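Local coordinates for protein acetoacetate decarboxylase (Sphingomonas wittichii, PDB 5UPB) that is an acetoacetate decarboxylase-like enzyme, probably a lyase, whose exact reaction is left open here, at residues A[94-99]-A[175-180]; A[48-53]-A[87-92]. All blocks are in the same frame, centred on the assembly; numbering follows the deposited sequence.

Interaction 1 (A[94-99]-A[175-180])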
ATOM      1  N   ASP A  94     -13.695  30.974 -26.275  1.00 64.60           N
ATOM      2  CA  ASP A  94     -14.027  29.981 -27.288  1.00 85.61           C
ATOM      3  C   ASP A  94     -12.954  28.906 -27.366  1.00 73.34           C
ATOM      4  O   ASP A  94     -12.885  28.154 -28.342  1.00 62.73           O
ATOM      5  CB  ASP A  94     -14.246  30.650 -28.648  1.00116.54           C
ATOM      6  CG  ASP A  94     -13.056  31.467 -29.101  1.00154.62           C
ATOM      7  OD1 ASP A  94     -11.938  31.230 -28.601  1.00161.92           O
ATOM      8  OD2 ASP A  94     -13.243  32.355 -29.956  1.00170.34           O
ATOM      9  N   ARG A  95     -12.111  28.828 -26.347  1.00 64.00           N
ATOM     10  CA  ARG A  95     -11.059  27.835 -26.308  1.00 58.75           C
ATOM     11  C   ARG A  95     -11.592  26.584 -25.628  1.00 50.42           C
ATOM     12  O   ARG A  95     -12.121  26.641 -24.512  1.00 55.06           O
ATOM     13  CB  ARG A  95      -9.833  28.385 -25.591  1.00 69.38           C
ATOM     14  CG  ARG A  95      -8.670  27.459 -25.639  1.00115.01           C
ATOM     15  CD  ARG A  95      -7.387  28.198 -25.354  1.00159.98           C
ATOM     16  NE  ARG A  95      -6.266  27.270 -25.359  1.00161.41           N
ATOM     17  CZ  ARG A  95      -5.730  26.737 -26.453  1.00177.27           C
ATOM     18  NH1 ARG A  95      -6.203  27.044 -27.653  1.00198.63           N
ATOM     19  NH2 ARG A  95      -4.716  25.892 -26.337  1.00158.10           N
ATOM     20  N   GLN A  96     -11.443  25.459 -26.297  1.00 45.60           N
ATOM     21  CA  GLN A  96     -12.037  24.211 -25.849  1.00 47.61           C
ATOM     22  C   GLN A  96     -11.047  23.431 -25.010  1.00 41.12           C
ATOM     23  O   GLN A  96      -9.880  23.301 -25.375  1.00 42.74           O
ATOM     24  CB  GLN A  96     -12.422  23.356 -27.064  1.00 48.70           C
ATOM     25  CG  GLN A  96     -13.470  23.995 -27.975  1.00 67.55           C
ATOM     26  CD  GLN A  96     -13.915  23.056 -29.074  1.00 95.27           C
ATOM     27  OE1 GLN A  96     -13.089  22.430 -29.736  1.00113.21           O
ATOM     28  NE2 GLN A  96     -15.224  22.946 -29.266  1.00 96.08           N
ATOM     29  N   GLY A  97     -11.514  22.886 -23.896  1.00 40.81           N
ATOM     30  CA  GLY A  97     -10.600  22.118 -23.086  1.00 39.74           C
ATOM     31  C   GLY A  97     -11.333  21.133 -22.209  1.00 36.97           C
ATOM     32  O   GLY A  97     -12.547  20.944 -22.330  1.00 33.19           O
ATOM     33  N   TYR A  98     -10.568  20.528 -21.305  1.00 35.64           N
ATOM     34  CA  TYR A  98     -11.090  19.693 -20.248  1.00 31.17           C
ATOM     35  C   TYR A  98     -10.686  20.324 -18.919  1.00 37.06           C
ATOM     36  O   TYR A  98      -9.591  20.879 -18.804  1.00 31.89           O
ATOM     37  CB  TYR A  98     -10.539  18.261 -20.287  1.00 27.86           C
ATOM     38  CG  TYR A  98     -11.206  17.415 -21.312  1.00 32.84           C
ATOM     39  CD1 TYR A  98     -12.484  16.877 -21.099  1.00 29.31           C
ATOM     40  CD2 TYR A  98     -10.572  17.169 -22.543  1.00 35.76           C
ATOM     41  CE1 TYR A  98     -13.102  16.088 -22.077  1.00 36.70           C
ATOM     42  CE2 TYR A  98     -11.170  16.396 -23.507  1.00 34.06           C
ATOM     43  CZ  TYR A  98     -12.431  15.851 -23.288  1.00 34.47           C
ATOM     44  OH  TYR A  98     -13.003  15.076 -24.296  1.00 40.43           O
ATOM     45  N   PHE A  99     -11.573  20.236 -17.924  1.00 29.87           N
ATOM     46  CA  PHE A  99     -11.223  20.538 -16.541  1.00 29.50           C
ATOM     47  C   PHE A  99     -11.234  19.223 -15.788  1.00 29.21           C
ATOM     48  O   PHE A  99     -12.285  18.565 -15.719  1.00 32.46           O
ATOM     49  CB  PHE A  99     -12.196  21.522 -15.889  1.00 30.08           C
ATOM     50  CG  PHE A  99     -11.881  21.796 -14.445  1.00 31.41           C
ATOM     51  CD1 PHE A  99     -10.759  22.527 -14.092  1.00 32.68           C
ATOM     52  CD2 PHE A  99     -12.702  21.299 -13.441  1.00 30.66           C
ATOM     53  CE1 PHE A  99     -10.460  22.760 -12.772  1.00 41.64           C
ATOM     54  CE2 PHE A  99     -12.419  21.531 -12.111  1.00 33.26           C
ATOM     55  CZ  PHE A  99     -11.304  22.266 -11.769  1.00 33.34           C
ATOM     56  N   ARG A 175     -11.871  12.171 -28.165  1.00 33.21           N
ATOM     57  CA  ARG A 175     -12.531  13.472 -28.129  1.00 41.69           C
ATOM     58  C   ARG A 175     -11.552  14.522 -27.621  1.00 45.97           C
ATOM     59  O   ARG A 175     -11.593  14.969 -26.473  1.00 44.95           O
ATOM     60  CB  ARG A 175     -13.811  13.399 -27.302  1.00 44.74           C
ATOM     61  CG  ARG A 175     -14.948  12.552 -27.912  1.00 58.73           C
ATOM     62  CD  ARG A 175     -14.698  11.076 -28.042  1.00104.74           C
ATOM     63  NE  ARG A 175     -15.913  10.393 -28.498  1.00149.06           N
ATOM     64  CZ  ARG A 175     -15.967   9.173 -29.031  1.00146.97           C
ATOM     65  NH1 ARG A 175     -14.873   8.430 -29.193  1.00120.18           N
ATOM     66  NH2 ARG A 175     -17.141   8.682 -29.391  1.00127.34           N
ATOM     67  N   SER A 176     -10.678  14.928 -28.531  1.00 48.78           N
ATOM     68  CA  SER A 176      -9.565  15.813 -28.232  1.00 52.42           C
ATOM     69  C   SER A 176     -10.023  17.258 -28.094  1.00 48.49           C
ATOM     70  O   SER A 176     -10.699  17.807 -28.978  1.00 41.62           O
ATOM     71  CB  SER A 176      -8.513  15.707 -29.331  1.00 76.85           C
ATOM     72  OG  SER A 176      -9.029  16.217 -30.554  1.00 86.71           O
ATOM     73  N   ARG A 177      -9.608  17.883 -26.995  1.00 40.87           N
ATOM     74  CA  ARG A 177      -9.821  19.292 -26.755  1.00 42.20           C
ATOM     75  C   ARG A 177      -8.451  19.821 -26.361  1.00 38.32           C
ATOM     76  O   ARG A 177      -7.873  19.340 -25.373  1.00 44.81           O
ATOM     77  CB  ARG A 177     -10.894  19.499 -25.667  1.00 45.16           C
ATOM     78  CG  ARG A 177     -12.248  18.873 -26.075  1.00 42.24           C
ATOM     79  CD  ARG A 177     -13.337  18.882 -25.005  1.00 41.16           C
ATOM     80  NE  ARG A 177     -13.859  20.228 -24.770  1.00 35.85           N
ATOM     81  CZ  ARG A 177     -14.821  20.826 -25.473  1.00 44.55           C
ATOM     82  NH1 ARG A 177     -15.413  20.235 -26.511  1.00 46.05           N
ATOM     83  NH2 ARG A 177     -15.188  22.046 -25.126  1.00 44.47           N
ATOM     84  N   PRO A 178      -7.909  20.824 -27.053  1.00 45.86           N
ATOM     85  CA  PRO A 178      -6.465  21.097 -26.903  1.00 44.57           C
ATOM     86  C   PRO A 178      -6.070  21.528 -25.494  1.00 39.89           C
ATOM     87  O   PRO A 178      -5.007  21.137 -25.001  1.00 45.38           O
ATOM     88  CB  PRO A 178      -6.212  22.240 -27.892  1.00 54.08           C
ATOM     89  CG  PRO A 178      -7.550  22.813 -28.214  1.00 56.12           C
ATOM     90  CD  PRO A 178      -8.582  21.750 -27.973  1.00 49.26           C
ATOM     91  N   ALA A 179      -6.919  22.279 -24.809  1.00 39.10           N
ATOM     92  CA  ALA A 179      -6.512  22.853 -23.535  1.00 38.50           C
ATOM     93  C   ALA A 179      -6.922  21.949 -22.392  1.00 35.46           C
ATOM     94  O   ALA A 179      -7.978  21.319 -22.421  1.00 34.83           O
ATOM     95  CB  ALA A 179      -7.123  24.231 -23.326  1.00 43.67           C
ATOM     96  N   THR A 180      -6.093  21.926 -21.359  1.00 32.30           N
ATOM     97  CA  THR A 180      -6.486  21.434 -20.049  1.00 35.70           C
ATOM     98  C   THR A 180      -6.479  22.629 -19.118  1.00 38.45           C
ATOM     99  O   THR A 180      -5.450  23.290 -18.948  1.00 36.96           O
ATOM    100  CB  THR A 180      -5.574  20.311 -19.554  1.00 39.21           C
ATOM    101  OG1 THR A 180      -5.604  19.236 -20.478  1.00 39.67           O
ATOM    102  CG2 THR A 180      -6.017  19.798 -18.196  1.00 43.27           C
TER
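The side chain of R177 runs across the ring of Y98, and the two meet at about a right angle. CD of R177 sits over one face of the ring, 3.8 Å from its centroid, in a CH-pi contact. The guanidinium plane stands 75° from the ring, so the tyrosine meets the aliphatic part of the arginine and is not stacked on its charged group. The bend at chi3 (72°) turns the head of R177 back over the neighbouring strand, where NE donates to G97 O at 2.9 Å. That oxygen lies in the guanidinium plane, although NE stands above the plane of the carbonyl. CB of Q96 lies over one guanidinium face, toward its rim and 3.6 Å from NH2 of R177, while NH2 itself bonds to C90 O on strand 80-92. At the far end of the ring, Y98 OH donates to R175 O at 2.6 Å; the bond lies in the carbonyl plane on a lone pair and, with R177 over the face, helps to set the tilt of the ring.

A179 takes its place between Q96 and Y98: A179 N donates to Q96 O (3.2 Å), and Y98 N to A179 O, whose modelled position is less sure. The extended but poorly ordered side chain of R95 passes CB of A179 and has CG of P178 over one guanidinium face; its NE forms a salt bridge with E201.

The A179 bonds open a parallel strand pair between strands 95-105 and 179-186 of the acetoacetate decarboxylase fold, and the Y98 and R177 side chains fasten the irregular loop before it.

Interaction 2 (A[48-53]-A[87-92])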
ATOM      1  N   LYS A  48     -16.889  27.425 -18.806  1.00 49.86           N
ATOM      2  CA  LYS A  48     -18.265  27.153 -19.177  1.00 61.19           C
ATOM      3  C   LYS A  48     -18.351  25.707 -19.628  1.00 44.13           C
ATOM      4  O   LYS A  48     -17.539  25.251 -20.440  1.00 46.03           O
ATOM      5  CB  LYS A  48     -18.727  28.096 -20.297  1.00 88.04           C
ATOM      6  CG  LYS A  48     -20.223  28.077 -20.578  1.00 97.88           C
ATOM      7  CD  LYS A  48     -21.019  28.690 -19.432  1.00126.86           C
ATOM      8  CE  LYS A  48     -22.461  28.953 -19.825  1.00166.49           C
ATOM      9  NZ  LYS A  48     -23.231  29.541 -18.701  1.00186.32           N
ATOM     10  N   VAL A  49     -19.302  24.972 -19.059  1.00 41.81           N
ATOM     11  CA  VAL A  49     -19.440  23.575 -19.422  1.00 45.40           C
ATOM     12  C   VAL A  49     -19.796  23.494 -20.918  1.00 47.82           C
ATOM     13  O   VAL A  49     -20.449  24.386 -21.479  1.00 47.70           O
ATOM     14  CB  VAL A  49     -20.497  22.917 -18.516  1.00 47.89           C
ATOM     15  CG1 VAL A  49     -21.916  23.475 -18.804  1.00 50.76           C
ATOM     16  CG2 VAL A  49     -20.465  21.415 -18.646  1.00 45.14           C
ATOM     17  N   ALA A  50     -19.404  22.400 -21.557  1.00 51.49           N
ATOM     18  CA  ALA A  50     -19.814  22.172 -22.939  1.00 50.02           C
ATOM     19  C   ALA A  50     -21.160  21.471 -22.875  1.00 57.62           C
ATOM     20  O   ALA A  50     -21.970  21.802 -22.002  1.00 64.73           O
ATOM     21  CB  ALA A  50     -18.768  21.367 -23.715  1.00 44.98           C
ATOM     22  N   ASP A  51     -21.439  20.532 -23.767  1.00 77.81           N
ATOM     23  CA  ASP A  51     -22.771  19.939 -23.792  1.00 76.73           C
ATOM     24  C   ASP A  51     -22.964  18.854 -22.726  1.00 51.10           C
ATOM     25  O   ASP A  51     -23.970  18.147 -22.751  1.00 51.66           O
ATOM     26  CB  ASP A  51     -23.054  19.366 -25.186  1.00 90.18           C
ATOM     27  CG  ASP A  51     -22.146  18.192 -25.541  1.00 79.45           C
ATOM     28  OD1 ASP A  51     -21.300  17.788 -24.706  1.00 66.89           O
ATOM     29  OD2 ASP A  51     -22.288  17.668 -26.667  1.00 76.23           O
ATOM     30  N   GLY A  52     -22.073  18.758 -21.747  1.00 50.04           N
ATOM     31  CA  GLY A  52     -22.135  17.708 -20.752  1.00 53.59           C
ATOM     32  C   GLY A  52     -21.168  16.569 -20.995  1.00 46.89           C
ATOM     33  O   GLY A  52     -21.113  15.642 -20.176  1.00 39.15           O
ATOM     34  N   LEU A  53     -20.422  16.598 -22.100  1.00 40.29           N
ATOM     35  CA  LEU A  53     -19.396  15.591 -22.332  1.00 42.76           C
ATOM     36  C   LEU A  53     -18.413  15.578 -21.169  1.00 37.36           C
ATOM     37  O   LEU A  53     -17.992  16.632 -20.695  1.00 38.84           O
ATOM     38  CB  LEU A  53     -18.630  15.886 -23.615  1.00 41.87           C
ATOM     39  CG  LEU A  53     -17.411  14.977 -23.870  1.00 45.01           C
ATOM     40  CD1 LEU A  53     -17.809  13.495 -24.077  1.00 43.92           C
ATOM     41  CD2 LEU A  53     -16.573  15.494 -25.019  1.00 54.98           C
ATOM     42  N   SER A  87     -13.110  14.022 -15.867  1.00 30.75           N
ATOM     43  CA  SER A  87     -12.830  15.344 -16.413  1.00 29.55           C
ATOM     44  C   SER A  87     -14.029  15.850 -17.200  1.00 32.96           C
ATOM     45  O   SER A  87     -14.720  15.076 -17.859  1.00 34.04           O
ATOM     46  CB  SER A  87     -11.587  15.369 -17.360  1.00 29.79           C
ATOM     47  OG  SER A  87     -10.433  14.898 -16.724  1.00 51.75           O
ATOM     48  N   ILE A  88     -14.192  17.170 -17.219  1.00 30.97           N
ATOM     49  CA  ILE A  88     -15.383  17.835 -17.749  1.00 34.27           C
ATOM     50  C   ILE A  88     -14.998  18.640 -18.981  1.00 38.23           C
ATOM     51  O   ILE A  88     -14.076  19.465 -18.934  1.00 35.50           O
ATOM     52  CB  ILE A  88     -16.007  18.745 -16.679  1.00 39.53           C
ATOM     53  CG1 ILE A  88     -16.374  17.904 -15.454  1.00 33.58           C
ATOM     54  CG2 ILE A  88     -17.210  19.512 -17.246  1.00 35.16           C
ATOM     55  CD1 ILE A  88     -16.771  18.718 -14.230  1.00 38.67           C
ATOM     56  N   ALA A  89     -15.705  18.412 -20.084  1.00 37.84           N
ATOM     57  CA  ALA A  89     -15.475  19.233 -21.265  1.00 35.16           C
ATOM     58  C   ALA A  89     -16.039  20.625 -21.021  1.00 35.33           C
ATOM     59  O   ALA A  89     -17.149  20.773 -20.501  1.00 39.16           O
ATOM     60  CB  ALA A  89     -16.108  18.601 -22.503  1.00 50.61           C
ATOM     61  N   CYS A  90     -15.256  21.651 -21.363  1.00 36.53           N
ATOM     62  CA  CYS A  90     -15.616  23.031 -21.065  1.00 38.74           C
ATOM     63  C   CYS A  90     -14.895  23.965 -22.037  1.00 43.10           C
ATOM     64  O   CYS A  90     -14.140  23.535 -22.920  1.00 39.38           O
ATOM     65  CB  CYS A  90     -15.307  23.381 -19.611  1.00 41.19           C
ATOM     66  SG  CYS A  90     -13.581  23.159 -19.136  1.00 38.12           S
ATOM     67  N   THR A  91     -15.152  25.265 -21.862  1.00 48.61           N
ATOM     68  CA  THR A  91     -14.555  26.313 -22.674  1.00 50.38           C
ATOM     69  C   THR A  91     -14.146  27.484 -21.792  1.00 48.76           C
ATOM     70  O   THR A  91     -14.770  27.771 -20.763  1.00 49.34           O
ATOM     71  CB  THR A  91     -15.526  26.837 -23.739  1.00 48.19           C
ATOM     72  OG1 THR A  91     -16.787  27.155 -23.117  1.00 49.85           O
ATOM     73  CG2 THR A  91     -15.726  25.809 -24.794  1.00 45.38           C
ATOM     74  N   HIS A  92     -13.096  28.170 -22.231  1.00 50.17           N
ATOM     75  CA  HIS A  92     -12.655  29.444 -21.674  1.00 56.87           C
ATOM     76  C   HIS A  92     -12.669  30.398 -22.856  1.00 59.34           C
ATOM     77  O   HIS A  92     -11.811  30.306 -23.744  1.00 52.64           O
ATOM     78  CB  HIS A  92     -11.266  29.356 -21.041  1.00 41.53           C
ATOM     79  CG  HIS A  92     -10.800  30.650 -20.448  1.00 44.63           C
ATOM     80  ND1 HIS A  92      -9.763  31.381 -20.983  1.00 50.03           N
ATOM     81  CD2 HIS A  92     -11.197  31.317 -19.339  1.00 49.93           C
ATOM     82  CE1 HIS A  92      -9.571  32.467 -20.258  1.00 55.58           C
ATOM     83  NE2 HIS A  92     -10.416  32.443 -19.243  1.00 52.25           N
TER
HETATM   84  O   HOH W   1     -19.325  19.109 -20.786  1.00 44.49           O
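K48 and T91 face each other as a hydrogen-bonded pair in a short antiparallel ladder, which ends where an Asx turn carries the chain round a corner. K48 N donates to T91 O at 2.9 Å, and K48 O takes T91 N at 2.8 Å. With chi1 at 50°, T91 OG1 is turned toward the same K48 oxygen, but at 3.4 Å it adds a weak bond.

V49 and C90 follow as the non-hydrogen-bonded pair, their side chains diverging. A89 holds both sides of the corner: its O accepts A50 N from before the turn, and its N donates to L53 O after it. Its methyl group touches CB of A50 and CB of L53 at about the same distance, 4.0 and 3.9 Å. CG2 of V49, set anti to the backbone N, meets CG2 of I88 instead, next to helix 36-42, where V49 packs on P36 and L39, and I88 on L42. A water bridges the two segments directly, donating to both A89 O and L53 O.

Further out, the turn has its own supports. G52 has a positive phi (101°), a backbone shape that favours glycine, and its N gives a weak bond to the bridging water. Closing the Asx turn, L53 N donates to D51 OD1 at 3.0 Å, meeting that oxygen nearly along its C-O axis.

Strand 80-92 ties the two contacts together. In interaction 2 it pairs with strand 48-50 and, past the corner at 51-52, with strand 53-65. Its antiparallel neighbour, strand 95-105, follows directly in the chain and pairs in interaction 1 with strand 179-186, residues 175-178 being the loop that leads in. The centres lie about 8 Å apart, on the same side of the chain's centre, and interaction 2 closes along the sequence before interaction 1 opens. I88 N approaches F99 O at 2.8 Å, a probable hydrogen bond, and A89, on strand 80-92, packs against R177, which reaches across from the loop before strand 179-186. Strand pairing thus runs continuously through this part of the acetoacetate decarboxylase fold.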